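DNA polymerase (Bacillus phage phi29, PDB 2PY5) replicates the phage genome by protein-primed, highly processive strand-displacement synthesis and proofreads the growing strand with a 3'-5' exonuclease activity. Local coordinates at residues K124-P129 with A174-I179; Q183-M188 with K379-L384; H61-A66 with Y101-C106. The protein carries 2 engineered substitutions. All coordinates share one frame; numbering follows the deposited sequence.

In the fold
Interactions 1 and 3 lie within the 3'-5' exonuclease region, their centres about 15 Å apart, whereas interaction 2 carries that region across to the polymerization region. Segment 124-129 is the hub. Lys-125 NZ reaches Arg-187 O of interaction 2 at 2.6 Å, and Phe-128 O meets His-61 NE2 of interaction 3 at 2.7 Å. The centres of interactions 1 and 2 are about 9 Å apart; those of interactions 2 and 3, about 21 Å. Single-stranded DNA of chain A runs past Pro-129 and then past His-61, Asn-62 and Phe-65, so interactions 1 and 3 border the same exonuclease channel, while interaction 2 includes lysines assigned to the incoming nucleotide.

Interaction 1. Residues K124-P129 with A174-I179; sequences KKLPFP and AEALLI. With nucleotides of chain A.
Lys-125 and Leu-126 lean against Leu-177 and Ala-176 on the flank of helix 160-182. The side chain of Lys-125 starts apolar and ends as a buried charge. Lys-125 CB rests on Leu-177 CD2 at 3.9 Å. Its CG, anti to the carbonyl carbon (chi1 -67°), lies against Met-188 O; bends at chi2 and chi3 then lead CD, CE and NZ away from segment 174-179. At the tip, NZ donates to the backbone O of Arg-187 and of Leu-185 and forms a salt bridge with Asp-193 OD2, three partners that answer the buried ammonium.

The next residue supplies the tighter contact: Leu-126 directs one methyl, CD1, at the helix, where it lies 3.6 Å from Ala-176 CB and 3.7 Å from Leu-177 CD2. The two leucines run at a slant to each other, and the small alanine lets the methyl settle close to the helix surface. Helix 160-182 also carries Asp-169, a magnesium ligand of the exonuclease site, so this packing ties the helix that bears this ligand to the DNA-lining segment that follows Ser-122 and Leu-123. Ile-133 and Phe-137 enclose Leu-126 further.

Past the leucine the chain turns sharply in an inverse gamma turn centred on Pro-127, closed by Phe-128 N to Leu-126 O at 2.8 Å. This delivers Pro-129, the N-cap residue of helix 130-136, to the DNA. Pro-129 CG touches O5' of DT5 of chain A at 3.5 Å, and Pro-129 CA approaches OP1 of DT6 of chain A at 3.6 Å.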
# COMPACT_ATOMS: atom_id res chain seq x y z
N LYS F 124 0.32 -9.17 4.46
CA LYS F 124 -1.02 -8.81 3.96
C LYS F 124 -1.95 -8.43 5.12
O LYS F 124 -2.91 -7.68 4.93
CB LYS F 124 -1.60 -9.97 3.14
CG LYS F 124 -0.79 -10.35 1.89
CD LYS F 124 -0.91 -9.32 0.79
CE LYS F 124 -0.10 -9.73 -0.43
NZ LYS F 124 1.36 -9.73 -0.18
N LYS F 125 -1.66 -8.99 6.29
CA LYS F 125 -2.39 -8.70 7.52
C LYS F 125 -1.88 -7.42 8.22
O LYS F 125 -2.68 -6.63 8.73
CB LYS F 125 -2.22 -9.88 8.47
CG LYS F 125 -2.89 -11.15 7.99
CD LYS F 125 -4.14 -11.46 8.74
CE LYS F 125 -5.13 -10.31 8.72
NZ LYS F 125 -6.46 -10.63 9.32
N LEU F 126 -0.56 -7.25 8.22
CA LEU F 126 0.15 -6.22 8.94
C LEU F 126 1.13 -5.58 7.93
O LEU F 126 2.28 -5.98 7.84
CB LEU F 126 0.89 -6.85 10.13
CG LEU F 126 -0.02 -7.53 11.17
CD1 LEU F 126 0.82 -8.48 12.06
CD2 LEU F 126 -0.78 -6.49 12.00
N PRO F 127 0.63 -4.61 7.14
CA PRO F 127 1.41 -4.09 6.00
C PRO F 127 2.53 -3.09 6.37
O PRO F 127 2.52 -1.93 5.94
CB PRO F 127 0.33 -3.46 5.12
CG PRO F 127 -0.68 -2.96 6.13
CD PRO F 127 -0.73 -4.05 7.16
N PHE F 128 3.48 -3.56 7.18
CA PHE F 128 4.61 -2.75 7.64
C PHE F 128 5.77 -3.69 7.85
O PHE F 128 5.55 -4.87 8.05
CB PHE F 128 4.30 -2.07 8.98
CG PHE F 128 2.91 -1.51 9.07
CD1 PHE F 128 1.89 -2.27 9.63
CD2 PHE F 128 2.64 -0.25 8.61
CE1 PHE F 128 0.59 -1.75 9.71
CE2 PHE F 128 1.36 0.28 8.69
CZ PHE F 128 0.34 -0.48 9.24
N PRO F 129 7.01 -3.17 7.82
CA PRO F 129 8.13 -4.04 8.20
C PRO F 129 8.00 -4.53 9.65
O PRO F 129 7.37 -3.86 10.47
CB PRO F 129 9.35 -3.14 8.06
CG PRO F 129 8.93 -1.99 7.25
CD PRO F 129 7.45 -1.82 7.45
N ALA F 174 4.14 -13.15 15.85
CA ALA F 174 3.19 -13.91 16.66
C ALA F 174 2.36 -13.02 17.58
O ALA F 174 1.15 -13.18 17.69
CB ALA F 174 3.90 -14.98 17.50
N GLU F 175 3.02 -12.09 18.27
CA GLU F 175 2.33 -11.20 19.20
C GLU F 175 1.35 -10.28 18.47
O GLU F 175 0.23 -10.07 18.94
CB GLU F 175 3.34 -10.37 20.01
CG GLU F 175 4.15 -11.23 21.02
CD GLU F 175 5.25 -10.45 21.75
OE1 GLU F 175 5.62 -9.35 21.29
OE2 GLU F 175 5.73 -10.95 22.79
N ALA F 176 1.79 -9.73 17.35
CA ALA F 176 0.95 -8.80 16.59
C ALA F 176 -0.25 -9.51 15.98
O ALA F 176 -1.36 -9.01 16.05
CB ALA F 176 1.77 -8.08 15.51
N LEU F 177 -0.01 -10.69 15.39
CA LEU F 177 -1.12 -11.44 14.80
C LEU F 177 -2.13 -11.89 15.85
O LEU F 177 -3.33 -11.84 15.61
CB LEU F 177 -0.63 -12.65 14.03
CG LEU F 177 0.06 -12.35 12.71
CD1 LEU F 177 0.63 -13.62 12.14
CD2 LEU F 177 -0.93 -11.71 11.72
N LEU F 178 -1.65 -12.31 17.01
CA LEU F 178 -2.58 -12.74 18.06
C LEU F 178 -3.50 -11.58 18.50
O LEU F 178 -4.72 -11.76 18.65
CB LEU F 178 -1.83 -13.34 19.26
CG LEU F 178 -2.75 -13.92 20.34
CD1 LEU F 178 -3.63 -14.99 19.76
CD2 LEU F 178 -1.94 -14.44 21.48
N ILE F 179 -2.93 -10.39 18.70
CA ILE F 179 -3.73 -9.22 19.03
C ILE F 179 -4.77 -8.95 17.94
O ILE F 179 -5.92 -8.70 18.24
CB ILE F 179 -2.84 -7.97 19.26
CG1 ILE F 179 -1.96 -8.15 20.51
CG2 ILE F 179 -3.68 -6.74 19.41
CD1 ILE F 179 -0.72 -7.26 20.52
P DT A 5 7.77 -1.57 3.30
OP1 DT A 5 6.38 -1.34 3.73
OP2 DT A 5 8.81 -0.55 3.52
O5' DT A 5 8.27 -2.95 3.97
C5' DT A 5 7.40 -4.04 4.10
C4' DT A 5 8.10 -5.30 3.70
O4' DT A 5 8.31 -5.25 2.28
C3' DT A 5 9.48 -5.50 4.29
O3' DT A 5 9.35 -6.22 5.48
C2' DT A 5 10.22 -6.31 3.23
C1' DT A 5 9.46 -5.99 1.96
N1 DT A 5 10.19 -5.14 1.01
C2 DT A 5 10.35 -5.61 -0.26
O2 DT A 5 9.95 -6.71 -0.62
N3 DT A 5 11.04 -4.76 -1.07
C4 DT A 5 11.53 -3.51 -0.75
O4 DT A 5 12.13 -2.83 -1.58
C5 DT A 5 11.31 -3.06 0.60
C7 DT A 5 11.81 -1.73 1.05
C6 DT A 5 10.65 -3.89 1.42
P DT A 6 10.59 -6.58 6.42
OP1 DT A 6 10.04 -7.09 7.68
OP2 DT A 6 11.60 -5.52 6.41
O5' DT A 6 11.31 -7.79 5.65
C5' DT A 6 10.77 -9.10 5.69
C4' DT A 6 11.58 -9.95 4.74
O4' DT A 6 11.47 -9.47 3.39
C3' DT A 6 13.07 -9.92 5.04
O3' DT A 6 13.42 -10.83 6.08
C2' DT A 6 13.67 -10.28 3.68
C1' DT A 6 12.65 -9.78 2.67
N1 DT A 6 13.05 -8.53 1.95
C2 DT A 6 12.85 -8.48 0.60
O2 DT A 6 12.37 -9.39 -0.05
N3 DT A 6 13.25 -7.30 0.02
C4 DT A 6 13.80 -6.20 0.65
O4 DT A 6 14.11 -5.19 0.02
C5 DT A 6 13.95 -6.31 2.08
C7 DT A 6 14.52 -5.19 2.87
C6 DT A 6 13.57 -7.47 2.66

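Interaction 2. Residues Q183-M188 with K379-L384; sequences QGLDRM and KQLAKL
Leu-381 meets both Gln-183 and Leu-185, and the contact across the segments is wholly apolar in character. Leu-381 CD1 touches the aliphatic CG of Gln-183 at 3.5 Å, the two side chains running nearly perpendicular. Leu-185 approaches nearer the backbone of Leu-381: Leu-185 CD2 lies 4.2 Å from Leu-381 CB, and the two leucines lie alongside, pointing opposite ways.

Polar bonds serve each side separately. A bend at chi2 (-37°) folds the Gln-183 amide back, so that NE2 is held by Ile-179 O and the CG methylene is left to face Leu-381. On the helix, Lys-383 NZ donates to Gln-380 OE1 at 3.1 Å, with NZ tilted 18° from the carbonyl plane. Lys-383 binds the nucleotide 5-methyl-UTP in another structure of this protein, and the bond may help to place its ammonium.

Backbone turns shape the loop. Helix 160-182 ends in a Schellman motif with Gly-184 at positive phi, and an inverse gamma turn centred on Leu-185 follows, closed by a weak bond from Asp-186 N to Gly-184 O.

Helix 376-387 of the fingers, in which the B-family Kx3NSxYG motif begins at Lys-383 and runs on to Gly-391, thus packs on the exonuclease region through the end of helix 160-182. Its Leu-384 extends this interface to Ala-190 of helix 190-202, while Ala-382 packs on Trp-367 and Ile-370 of the partner helix 361-373.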
# COMPACT_ATOMS: atom_id res chain seq x y z
N GLN F 183 -9.07 -9.32 18.16
CA GLN F 183 -9.98 -8.24 17.83
C GLN F 183 -11.07 -8.71 16.85
O GLN F 183 -12.00 -7.96 16.59
CB GLN F 183 -9.24 -7.07 17.17
CG GLN F 183 -8.11 -6.45 17.95
CD GLN F 183 -8.38 -6.38 19.41
OE1 GLN F 183 -9.26 -5.63 19.84
NE2 GLN F 183 -7.62 -7.17 20.20
N GLY F 184 -10.91 -9.91 16.30
CA GLY F 184 -11.89 -10.44 15.35
C GLY F 184 -11.44 -10.25 13.91
O GLY F 184 -12.18 -10.56 12.98
N LEU F 185 -10.23 -9.74 13.75
CA LEU F 185 -9.70 -9.39 12.44
C LEU F 185 -8.90 -10.57 11.90
O LEU F 185 -7.67 -10.57 11.93
CB LEU F 185 -8.85 -8.11 12.54
CG LEU F 185 -9.53 -6.73 12.59
CD1 LEU F 185 -11.01 -6.73 12.91
CD2 LEU F 185 -8.77 -5.78 13.52
N ASP F 186 -9.60 -11.59 11.44
CA ASP F 186 -8.92 -12.86 11.14
C ASP F 186 -9.06 -13.33 9.70
O ASP F 186 -8.81 -14.51 9.41
CB ASP F 186 -9.41 -13.94 12.09
CG ASP F 186 -10.86 -14.20 11.98
OD1 ASP F 186 -11.42 -14.87 12.89
OD2 ASP F 186 -11.50 -13.72 11.01
N ARG F 187 -9.43 -12.43 8.80
CA ARG F 187 -9.43 -12.75 7.37
C ARG F 187 -8.03 -12.67 6.78
O ARG F 187 -7.06 -12.34 7.47
CB ARG F 187 -10.43 -11.86 6.65
CG ARG F 187 -11.85 -12.20 7.10
CD ARG F 187 -12.83 -11.23 6.62
NE ARG F 187 -13.03 -11.42 5.19
CZ ARG F 187 -13.92 -12.25 4.64
NH1 ARG F 187 -14.75 -12.97 5.38
NH2 ARG F 187 -13.98 -12.33 3.31
N MET F 188 -7.89 -13.00 5.50
CA MET F 188 -6.58 -13.13 4.91
C MET F 188 -5.78 -11.84 4.87
O MET F 188 -4.55 -11.88 4.95
CB MET F 188 -6.68 -13.72 3.50
CG MET F 188 -5.37 -14.16 2.94
SD MET F 188 -5.52 -14.86 1.28
CE MET F 188 -6.85 -16.03 1.60
N LYS F 379 -4.85 0.64 18.74
CA LYS F 379 -4.94 1.90 18.00
C LYS F 379 -4.51 1.68 16.55
O LYS F 379 -5.16 2.16 15.64
CB LYS F 379 -4.08 2.99 18.63
CG LYS F 379 -4.21 4.33 17.92
CD LYS F 379 -3.42 5.40 18.60
CE LYS F 379 -3.72 6.76 18.04
NZ LYS F 379 -3.18 7.83 18.92
N GLN F 380 -3.41 0.95 16.35
CA GLN F 380 -2.92 0.70 14.99
C GLN F 380 -3.93 -0.09 14.19
O GLN F 380 -4.05 0.09 12.98
CB GLN F 380 -1.59 -0.09 15.00
CG GLN F 380 -0.48 0.53 15.80
CD GLN F 380 -0.40 2.02 15.67
OE1 GLN F 380 -0.29 2.56 14.56
NE2 GLN F 380 -0.47 2.72 16.80
N LEU F 381 -4.61 -1.02 14.85
CA LEU F 381 -5.57 -1.85 14.16
C LEU F 381 -6.79 -1.04 13.76
O LEU F 381 -7.36 -1.27 12.70
CB LEU F 381 -5.97 -3.04 15.01
CG LEU F 381 -4.85 -4.06 15.21
CD1 LEU F 381 -5.34 -5.09 16.22
CD2 LEU F 381 -4.42 -4.72 13.90
N ALA F 382 -7.18 -0.07 14.60
CA ALA F 382 -8.29 0.83 14.25
C ALA F 382 -7.95 1.67 13.03
O ALA F 382 -8.77 1.86 12.14
CB ALA F 382 -8.65 1.71 15.44
N LYS F 383 -6.72 2.17 12.98
CA LYS F 383 -6.23 2.91 11.82
C LYS F 383 -6.26 2.02 10.59
O LYS F 383 -6.67 2.43 9.50
CB LYS F 383 -4.82 3.41 12.09
CG LYS F 383 -4.77 4.46 13.20
CD LYS F 383 -3.38 4.66 13.74
CE LYS F 383 -2.44 5.22 12.73
NZ LYS F 383 -1.06 5.35 13.33
N LEU F 384 -5.82 0.78 10.76
CA LEU F 384 -5.81 -0.16 9.67
C LEU F 384 -7.22 -0.42 9.14
O LEU F 384 -7.44 -0.45 7.93
CB LEU F 384 -5.13 -1.47 10.11
CG LEU F 384 -4.64 -2.43 9.05
CD1 LEU F 384 -3.64 -1.80 8.08
CD2 LEU F 384 -4.02 -3.62 9.77

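Interaction 3. Residues H61-A66 with Y101-C106; sequences HNLKFA and YMIDIC. Engineered in segment 61-66: Ala-66 (natural residue Asp). With nucleotides of chain A; nucleotides of chain C.
Leu-63 and Tyr-101 mark the closest backbone approach, their CA atoms 7.4 Å apart, where the start of helix 63-76 lies over strand 100-110 in the mixed sheet of the exonuclease fold. A classic beta bulge sets Tyr-101 and Met-102 opposite the single residue Ile-93 of strand 89-94. At the helix start, Asn-62 has positive phi and its O accepts a bond from Phe-65 N at 2.9 Å, while Leu-63 N is held by Asp-121 OD1.

Leu-63 carries the packing. Its CG is anti to the backbone N (chi1 -177°), which sends both methyls onto the strand: CD2 sits on the bulge peptide, 3.9 Å from Met-102 N, and CD1 meets Ile-103 CD1 at 4.2 Å. Ile-103 points toward the helix, where Ile-70 and Ile-71 of helix 63-76 add to the same layer. Met-102 points away from the helix; extended through chi1 and chi2, it puts SD 3.3 Å from N1 of DG2 of chain C, and the bend at chi3 turns CE toward O6.

On either side of Leu-63 in sequence, the segment meets the DNA. Asn-62 stabilizes the frayed primer terminus, Phe-65 binds single-stranded DNA for exonucleolysis, and His-61 interacts with the terminal protein. Hydrogen bonds of His-61 ND1 with Ser-122 OG and of NE2 with Phe-128 O fix the ring, whose CD2 edge lies 3.5 Å from OP1 of DT6 of chain A. Phe-65 lays one face against C2' of that nucleotide and extends CZ to within 3.2 Å of O4' of DT7 of chain A. Next to it, Ala-66 is an engineered replacement for an aspartate essential for exonucleolysis. Asn-62 ND2 donates to O4' of DT6 of chain A at 3.0 Å, nearly straight at 163°.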
# COMPACT_ATOMS: atom_id res chain seq x y z
N HIS F 61 6.46 -13.38 7.14
CA HIS F 61 6.38 -11.94 6.82
C HIS F 61 7.07 -11.68 5.48
O HIS F 61 8.28 -11.87 5.34
CB HIS F 61 6.98 -11.07 7.91
CG HIS F 61 6.33 -9.73 8.01
ND1 HIS F 61 4.99 -9.58 8.30
CD2 HIS F 61 6.81 -8.48 7.81
CE1 HIS F 61 4.69 -8.30 8.31
NE2 HIS F 61 5.77 -7.61 8.00
N ASN F 62 6.28 -11.20 4.52
CA ASN F 62 6.70 -11.06 3.13
C ASN F 62 6.97 -12.43 2.48
O ASN F 62 8.07 -12.78 2.09
CB ASN F 62 7.89 -10.11 2.98
CG ASN F 62 8.14 -9.71 1.55
OD1 ASN F 62 7.20 -9.54 0.76
ND2 ASN F 62 9.42 -9.53 1.19
N LEU F 63 5.88 -13.19 2.37
CA LEU F 63 5.87 -14.50 1.77
C LEU F 63 6.53 -14.58 0.39
O LEU F 63 7.04 -15.63 0.03
CB LEU F 63 4.42 -15.01 1.73
CG LEU F 63 4.22 -16.43 1.20
CD1 LEU F 63 4.86 -17.45 2.09
CD2 LEU F 63 2.73 -16.72 0.97
N LYS F 64 6.50 -13.48 -0.35
CA LYS F 64 7.15 -13.38 -1.67
C LYS F 64 8.63 -13.76 -1.58
O LYS F 64 9.22 -14.19 -2.58
CB LYS F 64 7.02 -11.94 -2.17
CG LYS F 64 7.46 -11.70 -3.55
CD LYS F 64 6.97 -10.34 -4.00
CE LYS F 64 7.42 -9.99 -5.40
NZ LYS F 64 6.96 -10.97 -6.43
N PHE F 65 9.22 -13.57 -0.41
CA PHE F 65 10.63 -13.93 -0.18
C PHE F 65 10.74 -15.39 0.30
O PHE F 65 11.21 -16.24 -0.42
CB PHE F 65 11.29 -12.96 0.80
CG PHE F 65 12.74 -13.23 1.01
CD1 PHE F 65 13.68 -12.83 0.07
CD2 PHE F 65 13.16 -13.93 2.13
CE1 PHE F 65 15.04 -13.12 0.25
CE2 PHE F 65 14.53 -14.22 2.31
CZ PHE F 65 15.43 -13.81 1.38
N ALA F 66 10.28 -15.68 1.52
CA ALA F 66 10.40 -17.05 2.06
C ALA F 66 9.75 -18.08 1.15
O ALA F 66 10.26 -19.18 0.99
CB ALA F 66 9.77 -17.13 3.47
N TYR F 101 -0.06 -14.46 -1.75
CA TYR F 101 -1.09 -14.55 -0.68
C TYR F 101 -1.11 -15.91 0.02
O TYR F 101 -1.46 -15.97 1.19
CB TYR F 101 -2.50 -14.29 -1.22
CG TYR F 101 -2.69 -12.91 -1.76
CD1 TYR F 101 -2.36 -12.61 -3.06
CD2 TYR F 101 -3.17 -11.89 -0.96
CE1 TYR F 101 -2.53 -11.36 -3.56
CE2 TYR F 101 -3.35 -10.61 -1.44
CZ TYR F 101 -3.01 -10.34 -2.75
OH TYR F 101 -3.20 -9.07 -3.27
N MET F 102 -0.78 -16.98 -0.68
CA MET F 102 -1.01 -18.33 -0.15
C MET F 102 -0.19 -19.37 -0.89
O MET F 102 -0.06 -19.32 -2.11
CB MET F 102 -2.50 -18.71 -0.23
CG MET F 102 -2.85 -20.06 0.42
SD MET F 102 -4.49 -20.63 0.01
CE MET F 102 -4.21 -21.16 -1.67
N ILE F 103 0.33 -20.32 -0.12
CA ILE F 103 0.81 -21.62 -0.61
C ILE F 103 0.08 -22.67 0.22
O ILE F 103 0.20 -22.67 1.43
CB ILE F 103 2.31 -21.81 -0.42
CG1 ILE F 103 3.11 -20.67 -1.05
CG2 ILE F 103 2.76 -23.17 -1.02
CD1 ILE F 103 4.60 -20.66 -0.63
N ASP F 104 -0.67 -23.55 -0.43
CA ASP F 104 -1.48 -24.58 0.26
C ASP F 104 -0.93 -25.94 -0.16
O ASP F 104 -1.05 -26.33 -1.32
CB ASP F 104 -2.93 -24.43 -0.13
CG ASP F 104 -3.88 -25.27 0.71
OD1 ASP F 104 -5.10 -25.19 0.46
OD2 ASP F 104 -3.40 -26.00 1.59
N ILE F 105 -0.31 -26.65 0.78
CA ILE F 105 0.37 -27.89 0.48
C ILE F 105 -0.53 -29.04 0.89
O ILE F 105 -0.87 -29.19 2.08
CB ILE F 105 1.71 -27.97 1.25
CG1 ILE F 105 2.62 -26.78 0.90
CG2 ILE F 105 2.42 -29.32 0.97
CD1 ILE F 105 3.73 -26.57 1.89
N CYS F 106 -0.92 -29.85 -0.08
CA CYS F 106 -1.90 -30.93 0.12
C CYS F 106 -1.20 -32.27 0.23
O CYS F 106 -0.53 -32.68 -0.71
CB CYS F 106 -2.83 -31.02 -1.08
SG CYS F 106 -4.05 -32.31 -0.94
P DT A 6 10.59 -6.58 6.42
OP1 DT A 6 10.04 -7.09 7.68
OP2 DT A 6 11.60 -5.52 6.41
O5' DT A 6 11.31 -7.79 5.65
C5' DT A 6 10.77 -9.10 5.69
C4' DT A 6 11.58 -9.95 4.74
O4' DT A 6 11.47 -9.47 3.39
C3' DT A 6 13.07 -9.92 5.04
O3' DT A 6 13.42 -10.83 6.08
C2' DT A 6 13.67 -10.28 3.68
C1' DT A 6 12.65 -9.78 2.67
N1 DT A 6 13.05 -8.53 1.95
C2 DT A 6 12.85 -8.48 0.60
O2 DT A 6 12.37 -9.39 -0.05
N3 DT A 6 13.25 -7.30 0.02
C4 DT A 6 13.80 -6.20 0.65
O4 DT A 6 14.11 -5.19 0.02
C5 DT A 6 13.95 -6.31 2.08
C7 DT A 6 14.52 -5.19 2.87
C6 DT A 6 13.57 -7.47 2.66
P DT A 7 14.74 -10.57 6.95
OP1 DT A 7 14.58 -11.33 8.20
OP2 DT A 7 15.12 -9.14 7.00
O5' DT A 7 15.83 -11.25 6.01
C5' DT A 7 15.72 -12.61 5.62
C4' DT A 7 16.92 -12.95 4.76
O4' DT A 7 16.94 -12.08 3.61
C3' DT A 7 18.30 -12.75 5.40
O3' DT A 7 18.72 -13.88 6.18
C2' DT A 7 19.17 -12.59 4.17
C1' DT A 7 18.28 -11.83 3.20
N1 DT A 7 18.52 -10.35 3.18
C2 DT A 7 19.52 -9.88 2.35
O2 DT A 7 20.20 -10.61 1.66
N3 DT A 7 19.69 -8.53 2.36
C4 DT A 7 18.97 -7.60 3.09
O4 DT A 7 19.21 -6.39 3.01
C5 DT A 7 17.93 -8.15 3.93
C7 DT A 7 17.09 -7.23 4.76
C6 DT A 7 17.75 -9.48 3.94
P DG C 2 -14.14 -15.92 -3.91
OP1 DG C 2 -15.33 -15.23 -3.35
OP2 DG C 2 -13.73 -15.66 -5.31
O5' DG C 2 -12.88 -15.68 -2.93
C5' DG C 2 -13.09 -15.94 -1.54
C4' DG C 2 -11.86 -15.81 -0.66
O4' DG C 2 -11.12 -17.05 -0.69
C3' DG C 2 -10.83 -14.75 -1.00
O3' DG C 2 -10.44 -14.20 0.23
C2' DG C 2 -9.66 -15.48 -1.64
C1' DG C 2 -9.74 -16.78 -0.86
N9 DG C 2 -9.26 -17.98 -1.51
C8 DG C 2 -9.31 -18.29 -2.85
N7 DG C 2 -8.83 -19.47 -3.11
C5 DG C 2 -8.46 -19.96 -1.86
C6 DG C 2 -7.87 -21.20 -1.50
O6 DG C 2 -7.57 -22.12 -2.26
N1 DG C 2 -7.67 -21.30 -0.12
C2 DG C 2 -7.97 -20.33 0.80
N2 DG C 2 -7.70 -20.59 2.09
N3 DG C 2 -8.52 -19.16 0.47
C4 DG C 2 -8.73 -19.06 -0.86